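Local coordinates for peptidoglycan synthetase penicillin-binding protein 3 (Bifidobacterium adolescentis, PDB 4YE5), which probably binds penicillin and is thought to cross-link peptidoglycan strands in cell-wall synthesis, at residues L298-H303 with Y360-K365. Sequence-based numbering, arbitrary orientation.
Sequences LQLGLH and YNFISK
The ring of Phe362 is met by Gln299 and Leu300 at its CZ end, around CZ, CE1 and CE2, both approaching obliquely, while the amide ND2 of Asn361, its neighbour in sequence, sits 3.6 Å above the plane of one face, displaced from the ring centre. This is a helix end closed by a Schellman motif: Gly301, with positive phi, is the first residue to leave helical backbone angles, and its N is bonded to Leu298 O at 2.9 Å. The last side chains before that turn, at the end of helix 290-299, meet an aromatic residue of helix 356-365, so two helices of the transpeptidase domain are joined through one ring rather than along their backbones; in the two segments the nearest CA atoms, of Gln299 and Phe362, are 9.4 Å apart.

Gln299 illustrates how a polar residue can contribute an apolar surface. Its CB already faces the ring, and a chi1 of -178°, with CG opposite the backbone N, brings Gln299 CG to 3.6 Å from Phe362 CZ; the bend at chi2 (67°) then carries the amide away, where OE1 accepts a hydrogen bond from Asp454 N just before helix 455-470. The amide plane remains tilted 32° from the ring plane. Leu300 and Phe362 run past each other in opposite directions, and Leu300 CD1 and CD2 each lie 3.8 Å from Phe362 CE2. The closest approach of this pair is at the branch point, with Leu300 CG 3.6 Å from Phe362 CE2.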
loop_
_atom_site.group_PDB
_atom_site.type_symbol
_atom_site.label_atom_id
_atom_site.label_comp_id
_atom_site.label_asym_id
_atom_site.label_seq_id
_atom_site.Cartn_x
_atom_site.Cartn_y
_atom_site.Cartn_z
ATOM N N LEU A 298 -8.971 -7.788 31.682
ATOM C CA LEU A 298 -10.212 -8.555 31.672
ATOM C C LEU A 298 -9.915 -10.014 31.369
ATOM O O LEU A 298 -10.385 -10.888 32.066
ATOM C CB LEU A 298 -11.185 -8.008 30.639
ATOM C CG LEU A 298 -11.632 -6.563 30.888
ATOM C CD1 LEU A 298 -12.512 -6.126 29.732
ATOM C CD2 LEU A 298 -12.393 -6.452 32.209
ATOM N N GLN A 299 -9.133 -10.259 30.320
ATOM C CA GLN A 299 -8.803 -11.611 29.904
ATOM C C GLN A 299 -8.188 -12.438 31.035
ATOM O O GLN A 299 -8.515 -13.618 31.192
ATOM C CB GLN A 299 -7.868 -11.599 28.697
ATOM C CG GLN A 299 -7.511 -12.984 28.174
ATOM C CD GLN A 299 -8.713 -13.703 27.576
ATOM O OE1 GLN A 299 -9.615 -13.067 27.020
ATOM N NE2 GLN A 299 -8.746 -15.031 27.717
ATOM N N LEU A 300 -7.305 -11.808 31.807
ATOM C CA LEU A 300 -6.569 -12.477 32.873
ATOM C C LEU A 300 -7.413 -12.584 34.125
ATOM O O LEU A 300 -7.005 -13.219 35.099
ATOM C CB LEU A 300 -5.283 -11.706 33.194
ATOM C CG LEU A 300 -4.210 -11.709 32.098
ATOM C CD1 LEU A 300 -3.120 -10.671 32.395
ATOM C CD2 LEU A 300 -3.618 -13.115 31.960
ATOM N N GLY A 301 -8.582 -11.941 34.108
ATOM C CA GLY A 301 -9.476 -11.968 35.253
ATOM C C GLY A 301 -8.954 -11.102 36.389
ATOM O O GLY A 301 -9.275 -11.315 37.557
ATOM N N LEU A 302 -8.130 -10.124 36.045
ATOM C CA LEU A 302 -7.587 -9.220 37.053
ATOM C C LEU A 302 -8.669 -8.291 37.544
ATOM O O LEU A 302 -8.733 -7.969 38.721
ATOM C CB LEU A 302 -6.407 -8.423 36.496
ATOM C CG LEU A 302 -5.181 -9.287 36.215
ATOM C CD1 LEU A 302 -4.053 -8.432 35.695
ATOM C CD2 LEU A 302 -4.769 -10.047 37.489
ATOM N N HIS A 303 -9.531 -7.868 36.629
ATOM C CA HIS A 303 -10.700 -7.086 37.007
ATOM C C HIS A 303 -11.875 -7.485 36.133
ATOM O O HIS A 303 -11.696 -8.161 35.114
ATOM C CB HIS A 303 -10.417 -5.578 36.883
ATOM C CG HIS A 303 -9.650 -5.017 38.042
ATOM N ND1 HIS A 303 -10.193 -4.903 39.308
ATOM C CD2 HIS A 303 -8.378 -4.564 38.140
ATOM C CE1 HIS A 303 -9.291 -4.401 40.130
ATOM N NE2 HIS A 303 -8.179 -4.180 39.446
ATOM N N TYR A 360 3.529 -6.840 28.740
ATOM C CA TYR A 360 4.201 -6.985 27.449
ATOM C C TYR A 360 3.397 -7.926 26.537
ATOM O O TYR A 360 3.177 -7.631 25.362
ATOM C CB TYR A 360 5.619 -7.550 27.633
ATOM C CG TYR A 360 6.334 -7.764 26.311
ATOM C CD1 TYR A 360 7.114 -6.756 25.747
ATOM C CD2 TYR A 360 6.203 -8.964 25.612
ATOM C CE1 TYR A 360 7.755 -6.938 24.529
ATOM C CE2 TYR A 360 6.841 -9.155 24.394
ATOM C CZ TYR A 360 7.617 -8.143 23.862
ATOM O OH TYR A 360 8.240 -8.336 22.648
ATOM N N ASN A 361 2.984 -9.066 27.096
ATOM C CA ASN A 361 2.304 -10.102 26.332
ATOM C C ASN A 361 1.048 -9.597 25.658
ATOM O O ASN A 361 0.843 -9.842 24.485
ATOM C CB ASN A 361 1.950 -11.301 27.215
ATOM C CG ASN A 361 1.158 -12.356 26.462
ATOM O OD1 ASN A 361 1.725 -13.167 25.728
ATOM N ND2 ASN A 361 -0.162 -12.345 26.637
ATOM N N PHE A 362 0.205 -8.878 26.388
ATOM C CA PHE A 362 -1.025 -8.416 25.760
ATOM C C PHE A 362 -0.823 -7.322 24.737
ATOM O O PHE A 362 -1.465 -7.331 23.698
ATOM C CB PHE A 362 -2.139 -8.132 26.769
ATOM C CG PHE A 362 -2.857 -9.396 27.187
ATOM C CD1 PHE A 362 -3.887 -9.913 26.411
ATOM C CD2 PHE A 362 -2.444 -10.107 28.301
ATOM C CE1 PHE A 362 -4.525 -11.105 26.781
ATOM C CE2 PHE A 362 -3.073 -11.290 28.679
ATOM C CZ PHE A 362 -4.115 -11.788 27.920
ATOM N N ILE A 363 0.114 -6.421 24.982
ATOM C CA ILE A 363 0.408 -5.425 23.961
ATOM C C ILE A 363 0.961 -6.098 22.701
ATOM O O ILE A 363 0.485 -5.855 21.590
ATOM C CB ILE A 363 1.321 -4.325 24.512
ATOM C CG1 ILE A 363 0.523 -3.528 25.558
ATOM C CG2 ILE A 363 1.803 -3.404 23.364
ATOM C CD1 ILE A 363 1.356 -2.852 26.562
ATOM N N SER A 364 1.938 -6.976 22.886
ATOM C CA SER A 364 2.539 -7.703 21.775
ATOM C C SER A 364 1.506 -8.571 21.044
ATOM O O SER A 364 1.493 -8.635 19.814
ATOM C CB SER A 364 3.661 -8.603 22.307
ATOM O OG SER A 364 4.414 -9.141 21.234
ATOM N N LYS A 365 0.652 -9.248 21.807
ATOM C CA LYS A 365 -0.386 -10.106 21.228
ATOM C C LYS A 365 -1.296 -9.355 20.241
ATOM O O LYS A 365 -1.827 -9.951 19.304
ATOM C CB LYS A 365 -1.252 -10.686 22.341
ATOM C CG LYS A 365 -1.718 -12.109 22.149
ATOM C CD LYS A 365 -2.475 -12.536 23.421
ATOM C CE LYS A 365 -2.788 -14.024 23.467
ATOM N NZ LYS A 365 -3.339 -14.386 24.808
#